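Local coordinates for protein putative adhesin (Bacteroides fragilis NCTC 9343, PDB 3PET) that is of unproven function but, as a putative lipoprotein adhesin with a right-handed beta-helix fold, probably takes part in cell adhesion, at residues V29-Y34 with V98-I103; L44-P49 with M81-T86; K19-I24 with N63-S68; V139-L144 with V158-A163; N133-G138 with A152-G157. One frame throughout, in Å; residues are numbered along the deposited sequence. Where two conformers were deposited one is given.

Contact 1 of 5, residues V29-Y34 with V98-I103. With ACT (acetate ion), chain D.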
# COMPACT_ATOMS: atom_id res chain seq x y z
N VAL A 29 1.77 14.91 -10.97
CA VAL A 29 1.91 15.23 -9.56
C VAL A 29 0.97 16.40 -9.29
O VAL A 29 1.09 17.45 -9.92
CB VAL A 29 3.36 15.52 -9.10
CG1 VAL A 29 3.38 15.82 -7.60
CG2 VAL A 29 4.29 14.36 -9.42
N GLY A 30 0.06 16.23 -8.35
CA GLY A 30 -0.90 17.27 -8.00
C GLY A 30 -2.29 16.72 -7.81
O GLY A 30 -2.61 15.65 -8.33
N ASN A 31 -3.12 17.47 -7.07
CA ASN A 31 -4.48 17.03 -6.77
C ASN A 31 -5.38 17.30 -7.93
O ASN A 31 -5.25 18.34 -8.60
CB ASN A 31 -4.99 17.69 -5.49
CG ASN A 31 -4.21 17.27 -4.27
OD1 ASN A 31 -3.74 16.14 -4.17
ND2 ASN A 31 -4.00 18.19 -3.36
N ILE A 32 -6.30 16.36 -8.16
CA ILE A 32 -7.26 16.47 -9.26
C ILE A 32 -8.67 16.62 -8.72
O ILE A 32 -9.08 15.85 -7.85
CB ILE A 32 -7.15 15.25 -10.22
CG1 ILE A 32 -5.75 15.20 -10.87
CG2 ILE A 32 -8.31 15.26 -11.26
CD1 ILE A 32 -5.41 13.89 -11.60
N TYR A 33 -9.43 17.58 -9.30
CA TYR A 33 -10.81 17.82 -8.92
C TYR A 33 -11.66 17.68 -10.17
O TYR A 33 -11.54 18.49 -11.09
CB TYR A 33 -10.98 19.22 -8.26
CG TYR A 33 -10.26 19.34 -6.93
CD1 TYR A 33 -8.91 19.69 -6.87
CD2 TYR A 33 -10.90 19.02 -5.73
CE1 TYR A 33 -8.23 19.76 -5.65
CE2 TYR A 33 -10.24 19.12 -4.51
CZ TYR A 33 -8.90 19.47 -4.47
OH TYR A 33 -8.27 19.56 -3.26
N TYR A 34 -12.48 16.64 -10.22
CA TYR A 34 -13.36 16.42 -11.36
C TYR A 34 -14.78 16.92 -11.02
O TYR A 34 -15.28 16.68 -9.92
CB TYR A 34 -13.38 14.94 -11.81
CG TYR A 34 -14.42 14.68 -12.88
CD1 TYR A 34 -14.16 14.95 -14.22
CD2 TYR A 34 -15.71 14.25 -12.53
CE1 TYR A 34 -15.15 14.78 -15.20
CE2 TYR A 34 -16.70 14.08 -13.50
CZ TYR A 34 -16.41 14.36 -14.83
OH TYR A 34 -17.40 14.22 -15.78
N VAL A 98 1.05 11.13 -8.25
CA VAL A 98 1.13 11.49 -6.84
C VAL A 98 0.14 12.61 -6.61
O VAL A 98 0.25 13.67 -7.22
CB VAL A 98 2.57 11.89 -6.41
CG1 VAL A 98 2.59 12.48 -4.99
CG2 VAL A 98 3.53 10.71 -6.52
N GLY A 99 -0.86 12.34 -5.76
CA GLY A 99 -1.92 13.29 -5.45
C GLY A 99 -3.28 12.65 -5.23
O GLY A 99 -3.48 11.46 -5.51
N ASP A 100 -4.23 13.45 -4.74
CA ASP A 100 -5.59 12.95 -4.47
C ASP A 100 -6.52 13.22 -5.63
O ASP A 100 -6.33 14.21 -6.34
CB ASP A 100 -6.15 13.59 -3.19
CG ASP A 100 -5.32 13.31 -1.94
OD1 ASP A 100 -4.73 12.22 -1.86
OD2 ASP A 100 -5.24 14.18 -1.07
N VAL A 101 -7.50 12.31 -5.84
CA VAL A 101 -8.49 12.46 -6.92
C VAL A 101 -9.84 12.69 -6.25
O VAL A 101 -10.28 11.88 -5.43
CB VAL A 101 -8.52 11.27 -7.93
CG1 VAL A 101 -9.53 11.52 -9.06
CG2 VAL A 101 -7.12 11.01 -8.52
N HIS A 102 -10.51 13.81 -6.61
CA HIS A 102 -11.80 14.15 -6.01
C HIS A 102 -12.89 14.29 -7.03
O HIS A 102 -12.65 14.78 -8.14
CB HIS A 102 -11.73 15.49 -5.24
CG HIS A 102 -10.77 15.55 -4.09
ND1 HIS A 102 -11.19 15.36 -2.79
CD2 HIS A 102 -9.44 15.83 -4.09
CE1 HIS A 102 -10.11 15.48 -2.04
NE2 HIS A 102 -9.04 15.79 -2.77
N ILE A 103 -14.11 13.90 -6.63
CA ILE A 103 -15.40 14.15 -7.27
C ILE A 103 -16.25 14.64 -6.10
O ILE A 103 -16.88 13.84 -5.40
CB ILE A 103 -16.03 12.96 -8.05
CG1 ILE A 103 -15.05 12.33 -9.09
CG2 ILE A 103 -17.37 13.40 -8.68
CD1 ILE A 103 -15.68 11.13 -10.02
C ACT D . 3.34 18.18 -12.15
O ACT D . 2.83 18.71 -11.15
OXT ACT D . 3.06 17.03 -12.43
CH3 ACT D . 4.35 18.94 -12.99
O HOH W 1 -14.30 17.48 -7.52
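G30, I32 and Y34 bond to V98-I103 through their backbones: G30 N donates to V98 O, I32 N to D100 O, H102 N to I32 O and Y34 N to H102 O, all at 2.8 Å. A side chain joins the series: D100 N donates to N31 OD1 at 2.8 Å, almost straight at 176°. The N31 torsion, with CG beside the backbone N (chi1 -65°), carries OD1 toward the neighbouring coil. D100 OD1 in turn accepts from N121 N, so the Asn/Asp position passes the pattern on. This is parallel stacking of successive coils in the right-handed beta-helix, with strand axes 4.8 Å apart.

The aromatic pair lies on the face holding Y33 and H102. Their planes differ by only 4°, yet the rings are slid apart, with centroids 4.6 Å distant; Y33 CE2 sits over the rim of one imidazole face. Apolar contacts are looser: Y34 CD2 meets I103 CG1 at 4.0 Å, while Y34 OH is hydrogen-bonded to S87 OG. I32 and V101 turn to the other face and both touch F95. V29 N donates to OXT of an acetate, probably from the crystallisation liquor, at 2.9 Å.

Contact 2 of 5, residues L44-P49 with M81-T86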
# COMPACT_ATOMS: atom_id res chain seq x y z
N LEU A 44 -10.37 21.71 -19.15
CA LEU A 44 -9.21 21.33 -18.37
C LEU A 44 -8.46 22.57 -18.00
O LEU A 44 -8.07 23.35 -18.88
CB LEU A 44 -8.29 20.34 -19.13
CG LEU A 44 -6.95 20.03 -18.43
CD1 LEU A 44 -7.15 19.20 -17.14
CD2 LEU A 44 -6.00 19.35 -19.36
N GLN A 45 -8.28 22.76 -16.68
CA GLN A 45 -7.49 23.87 -16.16
C GLN A 45 -6.45 23.35 -15.22
O GLN A 45 -6.73 22.47 -14.40
CB GLN A 45 -8.33 24.94 -15.45
CG GLN A 45 -9.45 25.49 -16.32
CD GLN A 45 -10.13 26.68 -15.73
OE1 GLN A 45 -10.22 26.86 -14.51
NE2 GLN A 45 -10.67 27.50 -16.62
N ILE A 46 -5.24 23.90 -15.35
CA ILE A 46 -4.13 23.53 -14.46
C ILE A 46 -3.62 24.81 -13.82
O ILE A 46 -3.25 25.76 -14.51
CB ILE A 46 -3.03 22.68 -15.14
CG1 ILE A 46 -3.66 21.36 -15.74
CG2 ILE A 46 -1.93 22.32 -14.10
CD1 ILE A 46 -2.78 20.50 -16.64
N TYR A 47 -3.64 24.83 -12.49
CA TYR A 47 -3.20 25.94 -11.67
C TYR A 47 -1.89 25.61 -10.97
O TYR A 47 -1.73 24.52 -10.44
CB TYR A 47 -4.27 26.29 -10.62
CG TYR A 47 -3.85 27.38 -9.65
CD1 TYR A 47 -4.00 28.73 -9.98
CD2 TYR A 47 -3.26 27.07 -8.43
CE1 TYR A 47 -3.58 29.74 -9.11
CE2 TYR A 47 -2.83 28.07 -7.55
CZ TYR A 47 -3.01 29.41 -7.90
OH TYR A 47 -2.63 30.44 -7.06
N GLY A 48 -0.98 26.58 -10.91
CA GLY A 48 0.27 26.40 -10.19
C GLY A 48 1.32 27.34 -10.72
O GLY A 48 1.01 28.18 -11.58
N PRO A 49 2.58 27.19 -10.24
CA PRO A 49 3.67 28.02 -10.78
C PRO A 49 3.79 27.76 -12.28
O PRO A 49 3.69 26.59 -12.69
CB PRO A 49 4.90 27.54 -10.00
CG PRO A 49 4.36 26.83 -8.82
CD PRO A 49 3.07 26.23 -9.24
N MSE A 81 0.05 23.02 -7.02
CA MSE A 81 -0.46 22.35 -8.24
C MSE A 81 -1.91 21.87 -8.06
O MSE A 81 -2.19 21.09 -7.15
CB MSE A 81 0.43 21.17 -8.65
CG MSE A 81 1.80 21.58 -9.19
SE MSE A 81 1.72 22.81 -10.73
CE MSE A 81 0.83 21.67 -11.94
N LYS A 82 -2.83 22.36 -8.90
CA LYS A 82 -4.24 21.93 -8.84
C LYS A 82 -4.73 21.70 -10.26
O LYS A 82 -4.62 22.59 -11.12
CB LYS A 82 -5.13 22.94 -8.10
CG LYS A 82 -6.49 22.36 -7.76
CD LYS A 82 -7.59 23.40 -7.59
CE LYS A 82 -7.58 24.03 -6.22
NZ LYS A 82 -8.73 24.96 -6.02
N ILE A 83 -5.25 20.49 -10.51
CA ILE A 83 -5.77 20.11 -11.82
C ILE A 83 -7.30 20.06 -11.71
O ILE A 83 -7.82 19.28 -10.92
CB ILE A 83 -5.14 18.77 -12.30
CG1 ILE A 83 -3.60 18.90 -12.43
CG2 ILE A 83 -5.78 18.30 -13.63
CD1 ILE A 83 -2.80 17.54 -12.37
N THR A 84 -8.00 20.88 -12.49
CA THR A 84 -9.45 20.97 -12.48
C THR A 84 -9.95 20.43 -13.81
O THR A 84 -9.58 20.94 -14.87
CB THR A 84 -9.87 22.41 -12.16
OG1 THR A 84 -9.48 22.67 -10.81
CG2 THR A 84 -11.38 22.63 -12.28
N ILE A 85 -10.77 19.37 -13.74
CA ILE A 85 -11.28 18.69 -14.93
C ILE A 85 -12.82 18.70 -14.93
O ILE A 85 -13.45 18.48 -13.90
CB ILE A 85 -10.73 17.23 -14.99
CG1 ILE A 85 -9.19 17.16 -14.79
CG2 ILE A 85 -11.15 16.52 -16.31
CD1 ILE A 85 -8.55 15.70 -14.87
N THR A 86 -13.42 18.95 -16.10
CA THR A 86 -14.87 18.89 -16.22
C THR A 86 -15.24 18.35 -17.58
O THR A 86 -14.61 18.67 -18.59
CB THR A 86 -15.62 20.20 -15.85
OG1 THR A 86 -17.03 19.97 -15.96
CG2 THR A 86 -15.23 21.38 -16.67
O HOH W 2 -6.99 24.14 -11.43
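K82 O accepts two hydrogen bonds: from Y47 N at 2.8 Å, nearly straight at 178°, and from a water. The CA-H of I46 leans on the same oxygen. The water bridges K82 O and T84 OG1 within one strand, hydrogen-bonded to T84 OG1 at 3.0 Å, and adds only a weak bond across to Q45 O. Q45 and T84 form a reciprocal pair, T84 N to Q45 O being 2.8 Å, and K82 N closes the second pair on Y47 O.

These two hydrogen-bonded pairs alternate with the non-hydrogen-bonded pairs L44-I85 and I46-I83, an antiparallel register with axes at 169°. It lies in the N-terminal part of the beta-helix. Strand 82-87 carries this antiparallel partner along one edge, while on its other edge I83 bonds to N31 and Y33 of the parallel strand 31-36.

The interior face is aliphatic. L44 CD1 rests against I85 CG1 at 3.7 Å and also touches I83 CG2; I46 CG1 lies alongside I83 CG1. M81, a selenomethionine, starts away from the partner strand but is bent at chi2 (-57°) and chi3, which curls it back across the corner. Its CE meets I46 CG2 at 3.6 Å, and SE lies 3.9 Å from G48 CA. The ring of P49, at the N-cap of helix 50-53, brings CD to 4.0 Å from the same SE.

Contact 3 of 5, residues K19-I24 with N63-S68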
# COMPACT_ATOMS: atom_id res chain seq x y z
N LYS A 19 -10.75 18.22 -26.56
CA LYS A 19 -11.89 17.52 -27.16
C LYS A 19 -12.65 16.82 -26.03
O LYS A 19 -12.06 16.55 -24.98
CB LYS A 19 -11.40 16.46 -28.17
CG LYS A 19 -11.00 17.01 -29.52
CD LYS A 19 -10.98 15.87 -30.53
CE LYS A 19 -10.14 16.18 -31.74
NZ LYS A 19 -9.78 14.93 -32.45
N GLU A 20 -13.93 16.47 -26.25
CA GLU A 20 -14.68 15.79 -25.20
C GLU A 20 -14.10 14.37 -24.96
O GLU A 20 -13.63 13.71 -25.89
CB GLU A 20 -16.18 15.76 -25.49
CG GLU A 20 -16.97 15.21 -24.30
CD GLU A 20 -18.48 15.25 -24.44
OE1 GLU A 20 -18.98 16.01 -25.30
OE2 GLU A 20 -19.16 14.54 -23.68
N PHE A 21 -14.09 13.97 -23.70
CA PHE A 21 -13.59 12.68 -23.22
C PHE A 21 -14.55 12.16 -22.16
O PHE A 21 -15.29 12.96 -21.56
CB PHE A 21 -12.15 12.84 -22.64
CG PHE A 21 -12.06 13.87 -21.53
CD1 PHE A 21 -12.40 13.54 -20.23
CD2 PHE A 21 -11.72 15.19 -21.82
CE1 PHE A 21 -12.38 14.51 -19.22
CE2 PHE A 21 -11.71 16.16 -20.81
CZ PHE A 21 -12.04 15.81 -19.53
N ASN A 22 -14.51 10.86 -21.88
CA ASN A 22 -15.31 10.25 -20.82
C ASN A 22 -14.41 9.40 -19.91
O ASN A 22 -14.91 8.67 -19.05
CB ASN A 22 -16.49 9.44 -21.39
CG ASN A 22 -16.11 8.24 -22.21
OD1 ASN A 22 -14.96 8.04 -22.64
ND2 ASN A 22 -17.07 7.40 -22.48
N LYS A 23 -13.09 9.51 -20.10
CA LYS A 23 -12.09 8.79 -19.32
C LYS A 23 -10.90 9.68 -19.04
O LYS A 23 -10.56 10.54 -19.86
CB LYS A 23 -11.62 7.49 -20.02
CG LYS A 23 -12.68 6.41 -20.15
CD LYS A 23 -12.17 5.16 -20.89
CE LYS A 23 -11.99 5.25 -22.42
NZ LYS A 23 -13.28 5.42 -23.18
N ILE A 24 -10.27 9.48 -17.88
CA ILE A 24 -9.10 10.23 -17.44
C ILE A 24 -7.99 9.24 -17.14
O ILE A 24 -8.22 8.25 -16.43
CB ILE A 24 -9.40 11.13 -16.20
CG1 ILE A 24 -10.51 12.19 -16.49
CG2 ILE A 24 -8.08 11.82 -15.66
CD1 ILE A 24 -11.26 12.65 -15.21
N ASN A 63 -11.22 8.95 -26.73
CA ASN A 63 -12.14 9.46 -25.71
C ASN A 63 -11.52 9.52 -24.29
O ASN A 63 -12.24 9.59 -23.30
CB ASN A 63 -13.46 8.65 -25.72
CG ASN A 63 -14.24 8.83 -27.02
OD1 ASN A 63 -14.23 9.88 -27.65
ND2 ASN A 63 -14.94 7.80 -27.46
N THR A 64 -10.19 9.58 -24.22
CA THR A 64 -9.46 9.61 -22.95
C THR A 64 -8.59 10.84 -22.85
O THR A 64 -7.83 11.13 -23.76
CB THR A 64 -8.60 8.34 -22.77
OG1 THR A 64 -9.39 7.19 -23.03
CG2 THR A 64 -7.95 8.24 -21.39
N LEU A 65 -8.69 11.53 -21.72
CA LEU A 65 -7.81 12.64 -21.41
C LEU A 65 -6.55 12.05 -20.78
O LEU A 65 -6.64 11.43 -19.71
CB LEU A 65 -8.49 13.64 -20.45
CG LEU A 65 -7.61 14.77 -19.92
CD1 LEU A 65 -7.18 15.73 -21.05
CD2 LEU A 65 -8.33 15.54 -18.82
N PHE A 66 -5.39 12.24 -21.44
CA PHE A 66 -4.10 11.78 -20.92
C PHE A 66 -3.32 12.95 -20.39
O PHE A 66 -3.08 13.90 -21.12
CB PHE A 66 -3.29 11.05 -22.02
CG PHE A 66 -3.84 9.71 -22.44
CD1 PHE A 66 -3.48 8.55 -21.76
CD2 PHE A 66 -4.68 9.60 -23.53
CE1 PHE A 66 -3.98 7.30 -22.17
CE2 PHE A 66 -5.15 8.35 -23.95
CZ PHE A 66 -4.81 7.22 -23.26
N LEU A 67 -2.90 12.87 -19.13
CA LEU A 67 -2.06 13.88 -18.49
C LEU A 67 -0.75 13.21 -18.12
O LEU A 67 -0.76 12.20 -17.44
CB LEU A 67 -2.76 14.47 -17.25
CG LEU A 67 -4.18 15.03 -17.43
CD1 LEU A 67 -4.79 15.40 -16.09
CD2 LEU A 67 -4.20 16.25 -18.38
N SER A 68 0.37 13.70 -18.64
CA SER A 68 1.66 13.09 -18.37
C SER A 68 2.71 14.14 -18.07
O SER A 68 2.45 15.34 -18.18
CB SER A 68 2.10 12.24 -19.56
OG SER A 68 2.16 13.04 -20.72
O HOH W 3 -12.98 12.43 -28.20
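K23 and T64 start a short parallel beta pairing in the N-terminal part of the right-handed beta-helix, where segment 19-24 leads into strand 23-26 and meets the second strand of the 56-69 beta hairpin. L65 N donates to K23 O at 2.8 Å, and CA-H...O contacts from T64 CA to K23 O and from I24 CA to L65 O follow the same register. Just before it, the turn residue N63 adopts positive phi (57°) and offers its carbonyl to two consecutive amides: N22 N donates to N63 O at 3.0 Å, and K23 N adds a weak bond.

F21 supplies the apolar half of the contact. Its CG stands between the backbone N and carbonyl carbon (chi1 56°), the crowded position, which turns a face of the ring toward L65. L65 CB sits over the centre of that face, a CH-pi contact 12° off the ring normal, and L65 CD2 extends along the same ring to 3.8 Å from F21 CZ. I85 packs against both residues.

K23 supplies the polar side: bent at chi3 and chi4, it returns NZ to N22 OD1 at 3.2 Å, while its CE passes 3.3 Å from T64 OG1, a hydroxyl that bonds to D62 O. On the outer side, one water donates both to E20 O at 2.7 Å and to N63 OD1 at 2.9 Å.

Contact 4 of 5, residues V139-L144 with V158-A163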
# COMPACT_ATOMS: atom_id res chain seq x y z
N VAL A 139 -0.84 3.20 -3.15
CA VAL A 139 -0.79 3.54 -1.73
C VAL A 139 -1.79 4.67 -1.48
O VAL A 139 -1.58 5.79 -1.94
CB VAL A 139 0.62 3.90 -1.23
CG1 VAL A 139 0.58 4.28 0.25
CG2 VAL A 139 1.58 2.73 -1.45
N GLY A 140 -2.84 4.36 -0.72
CA GLY A 140 -3.89 5.33 -0.46
C GLY A 140 -5.25 4.69 -0.32
O GLY A 140 -5.44 3.49 -0.59
N ASP A 141 -6.21 5.49 0.10
CA ASP A 141 -7.60 5.06 0.34
C ASP A 141 -8.52 5.43 -0.80
O ASP A 141 -8.31 6.45 -1.45
CB ASP A 141 -8.12 5.71 1.63
CG ASP A 141 -7.42 5.27 2.90
OD1 ASP A 141 -6.72 4.24 2.87
OD2 ASP A 141 -7.62 5.92 3.94
N VAL A 142 -9.57 4.62 -1.02
CA VAL A 142 -10.61 4.91 -2.00
C VAL A 142 -11.91 5.09 -1.21
O VAL A 142 -12.40 4.13 -0.62
CB VAL A 142 -10.73 3.87 -3.15
CG1 VAL A 142 -11.87 4.22 -4.11
CG2 VAL A 142 -9.41 3.76 -3.91
N LYS A 143 -12.40 6.33 -1.11
CA LYS A 143 -13.62 6.68 -0.39
C LYS A 143 -14.75 6.91 -1.40
O LYS A 143 -14.58 7.67 -2.36
CB LYS A 143 -13.41 7.90 0.52
CG LYS A 143 -14.60 8.16 1.45
CD LYS A 143 -14.28 9.26 2.45
CE LYS A 143 -15.47 9.60 3.32
NZ LYS A 143 -15.25 10.85 4.09
N LEU A 144 -15.88 6.22 -1.19
CA LEU A 144 -17.04 6.24 -2.08
C LEU A 144 -18.34 6.42 -1.32
O LEU A 144 -18.59 5.72 -0.34
CB LEU A 144 -17.09 4.91 -2.87
CG LEU A 144 -15.83 4.51 -3.64
CD1 LEU A 144 -15.76 3.02 -3.83
CD2 LEU A 144 -15.74 5.23 -4.99
N VAL A 158 -1.83 -0.84 -0.64
CA VAL A 158 -1.82 -0.51 0.79
C VAL A 158 -2.82 0.63 1.00
O VAL A 158 -2.65 1.71 0.45
CB VAL A 158 -0.40 -0.16 1.30
CG1 VAL A 158 -0.42 0.23 2.77
CG2 VAL A 158 0.56 -1.33 1.07
N GLY A 159 -3.85 0.37 1.79
CA GLY A 159 -4.91 1.35 2.01
C GLY A 159 -6.28 0.70 2.09
O GLY A 159 -6.43 -0.51 1.86
N ASN A 160 -7.28 1.51 2.41
CA ASN A 160 -8.65 1.05 2.62
C ASN A 160 -9.61 1.49 1.55
O ASN A 160 -9.48 2.58 1.01
CB ASN A 160 -9.19 1.64 3.96
CG ASN A 160 -8.40 1.21 5.17
OD1 ASN A 160 -7.82 0.14 5.20
ND2 ASN A 160 -8.39 2.00 6.21
N ILE A 161 -10.63 0.65 1.30
CA ILE A 161 -11.76 1.02 0.47
C ILE A 161 -12.83 1.38 1.47
O ILE A 161 -13.29 0.51 2.22
CB ILE A 161 -12.24 -0.02 -0.59
CG1 ILE A 161 -11.13 -0.33 -1.60
CG2 ILE A 161 -13.52 0.53 -1.31
CD1 ILE A 161 -11.53 -1.31 -2.74
N GLU A 162 -13.18 2.65 1.54
CA GLU A 162 -14.17 3.13 2.48
C GLU A 162 -15.48 3.41 1.70
O GLU A 162 -15.72 4.51 1.22
CB GLU A 162 -13.62 4.35 3.25
CG GLU A 162 -12.40 3.97 4.10
CD GLU A 162 -11.47 5.05 4.62
OE1 GLU A 162 -11.54 6.20 4.14
OE2 GLU A 162 -10.62 4.72 5.49
N ALA A 163 -16.28 2.35 1.55
CA ALA A 163 -17.54 2.41 0.79
C ALA A 163 -18.76 2.00 1.63
O ALA A 163 -19.74 1.45 1.10
CB ALA A 163 -17.41 1.52 -0.45
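V139-G140-D141 and V158-G159-N160 are equivalent corners of neighbouring beta-helix coils, nineteen residues apart, each running into a strand of the same wall. The register is exact through L144 and A163, and the strand axes lie 4.7 Å apart at only 4°.

At the corner, G140 N donates to V158 O at 2.9 Å. G159 CA points its hydrogen at G140 O, 3.4 Å away, a close approach made where neither glycine carries a side chain. The D141 carboxylate then accepts across the coils: CG beside the backbone N (chi1 -65°) brings OD1 within 2.8 Å of N160 N, which meets it from above the carboxylate plane, 42° out of it. D141 N in turn donates to N121 OD1 of the preceding coil, and N160 OD1 bonds to D180 N on the following coil.

Beyond the corner, E162 N donates to V142 O at 2.7 Å and L144 N to E162 O. Inside, L144 CD1 touches A163 CB at 4.0 Å and lies near I161 CG2. V139 and V158 pack on G159 and G140 of the second subunit. Repeated Val-Gly-Asp/Asn corners, stacked in line and joined by their third residue, mark the coils of this right-handed beta-helix.

Contact 5 of 5, residues N133-G138 with A152-G157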
# COMPACT_ATOMS: atom_id res chain seq x y z
N ASN A 133 -16.76 -0.46 -10.61
CA ASN A 133 -15.61 -1.35 -10.54
C ASN A 133 -14.44 -0.57 -9.97
O ASN A 133 -14.05 0.43 -10.55
CB ASN A 133 -15.26 -1.95 -11.91
CG ASN A 133 -14.17 -2.98 -11.82
OD1 ASN A 133 -14.30 -3.99 -11.14
ND2 ASN A 133 -13.03 -2.74 -12.44
N VAL A 134 -13.90 -1.02 -8.81
CA VAL A 134 -12.77 -0.37 -8.16
C VAL A 134 -11.64 -1.38 -8.06
O VAL A 134 -11.81 -2.46 -7.48
CB VAL A 134 -13.13 0.23 -6.76
CG1 VAL A 134 -11.89 0.82 -6.07
CG2 VAL A 134 -14.21 1.28 -6.87
N GLN A 135 -10.47 -1.01 -8.59
CA GLN A 135 -9.24 -1.80 -8.47
C GLN A 135 -8.22 -0.90 -7.83
O GLN A 135 -7.67 -0.02 -8.51
CB GLN A 135 -8.77 -2.33 -9.84
CG GLN A 135 -9.74 -3.31 -10.51
CD GLN A 135 -9.48 -4.75 -10.17
OE1 GLN A 135 -8.44 -5.11 -9.61
NE2 GLN A 135 -10.40 -5.62 -10.54
N SER A 136 -8.03 -1.02 -6.49
CA SER A 136 -7.04 -0.16 -5.81
C SER A 136 -5.74 -0.92 -5.71
O SER A 136 -5.71 -2.04 -5.21
CB SER A 136 -7.53 0.33 -4.45
OG SER A 136 -7.80 -0.74 -3.55
N MSE A 137 -4.71 -0.37 -6.33
CA MSE A 137 -3.43 -1.06 -6.47
C MSE A 137 -2.22 -0.25 -6.02
O MSE A 137 -1.12 -0.74 -6.11
CB MSE A 137 -3.23 -1.42 -7.95
CG MSE A 137 -4.22 -2.48 -8.45
SE MSE A 137 -4.10 -2.60 -10.39
CE MSE A 137 -5.28 -1.17 -10.80
N GLY A 138 -2.43 0.97 -5.52
CA GLY A 138 -1.32 1.81 -5.08
C GLY A 138 -1.29 2.02 -3.59
O GLY A 138 -1.67 1.12 -2.83
N ALA A 152 -18.10 -3.73 -7.49
CA ALA A 152 -16.98 -4.66 -7.43
C ALA A 152 -15.83 -3.88 -6.81
O ALA A 152 -15.42 -2.85 -7.34
CB ALA A 152 -16.63 -5.18 -8.84
N LEU A 153 -15.41 -4.30 -5.61
CA LEU A 153 -14.38 -3.61 -4.81
C LEU A 153 -13.21 -4.54 -4.59
O LEU A 153 -13.34 -5.51 -3.84
CB LEU A 153 -14.98 -3.14 -3.46
CG LEU A 153 -16.30 -2.33 -3.54
CD1 LEU A 153 -16.86 -2.04 -2.14
CD2 LEU A 153 -16.11 -1.01 -4.31
N HIS A 154 -12.09 -4.28 -5.29
CA HIS A 154 -10.92 -5.15 -5.24
C HIS A 154 -9.71 -4.35 -4.79
O HIS A 154 -9.19 -3.52 -5.54
CB HIS A 154 -10.67 -5.83 -6.61
CG HIS A 154 -11.87 -6.55 -7.15
ND1 HIS A 154 -12.39 -7.69 -6.53
CD2 HIS A 154 -12.62 -6.27 -8.24
CE1 HIS A 154 -13.44 -8.04 -7.25
NE2 HIS A 154 -13.62 -7.22 -8.29
N SER A 155 -9.27 -4.59 -3.56
CA SER A 155 -8.12 -3.88 -3.02
C SER A 155 -6.91 -4.78 -3.12
O SER A 155 -7.00 -5.96 -2.79
CB SER A 155 -8.40 -3.44 -1.58
OG SER A 155 -8.76 -4.52 -0.74
N LYS A 156 -5.79 -4.23 -3.63
CA LYS A 156 -4.54 -4.98 -3.86
C LYS A 156 -3.29 -4.27 -3.37
O LYS A 156 -2.23 -4.88 -3.34
CB LYS A 156 -4.37 -5.30 -5.36
CG LYS A 156 -5.45 -6.21 -5.92
CD LYS A 156 -5.47 -6.23 -7.44
CE LYS A 156 -6.49 -7.23 -7.92
NZ LYS A 156 -6.55 -7.30 -9.41
N GLY A 157 -3.40 -2.99 -3.03
CA GLY A 157 -2.24 -2.22 -2.58
C GLY A 157 -2.24 -2.03 -1.08
O GLY A 157 -2.59 -2.95 -0.32
O HOH W 4 -5.40 -1.12 -2.02
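Q135 reaches both H154 and K156 with its terminal amide. From CB, on the face shared with N133 and H154, CG leaves beside the backbone N, and the chain then folds sharply at chi2 (-91°) toward the neighbouring coil. CD arrives 3.9 Å from H154 CB. NE2 lies 3.3 Å from H154 CD2, an oblique approach with amide and imidazole planes 34° apart. OE1 takes the hydrogen bond: K156 NZ donates to it at 2.9 Å, at the end of a lysine chain extended beyond CG.

Beneath these groups the strands pair in parallel, their axes only 3° apart. V134 N, H154 N and S136 N bond in alternation to A152 O, V134 O and H154 O. The last carbonyl of the series is shared: S136 O accepts from K156 N at 2.7 Å and, weakly, from G157 N. On the inner face V134 CG2 packs against L153 CD2 at 3.9 Å. Beside it S136 OG rests 3.2 Å from S155 CA and is hydrogen-bonded at 2.9 Å to a water that accepts from G157 N.

N133 ND2 is bonded to D113 OD1 on the preceding coil. Two side-chain bonds on the outer face, this one and K156 NZ to Q135 OE1, thus link coil to coil, and the lysine charge meets a neutral amide oxygen; inside, the buried S136 OG has a water as its hydrogen-bond partner.

Overall arrangement
Contacts 1, 3, 4 and 5 are parallel; contact 2 is antiparallel and, with contact 3, lies toward the N-terminal end. Strand 31-36 of contact 1 lies beside strand 82-87 of contact 2: Y33 N lies 2.8 Å from I83 O, probably hydrogen-bonded. Contacts 2 and 3 meet in the core, where I85 CG2 packs 3.4 Å from F21 CZ, and Y34 CD1 touches I24 CD1 at 3.8 Å between contacts 1 and 3. Contacts 4 and 5 are consecutive walls of the same coils, centres 8 Å apart, with V142 against V134 inside and V158 N 2.9 Å from G138 O, probably hydrogen-bonded. Contacts 2 and 5 lie on opposite sides of the chain's centre, about 26 Å between centres. Contacts 1, 4 and 5 all touch the second subunit.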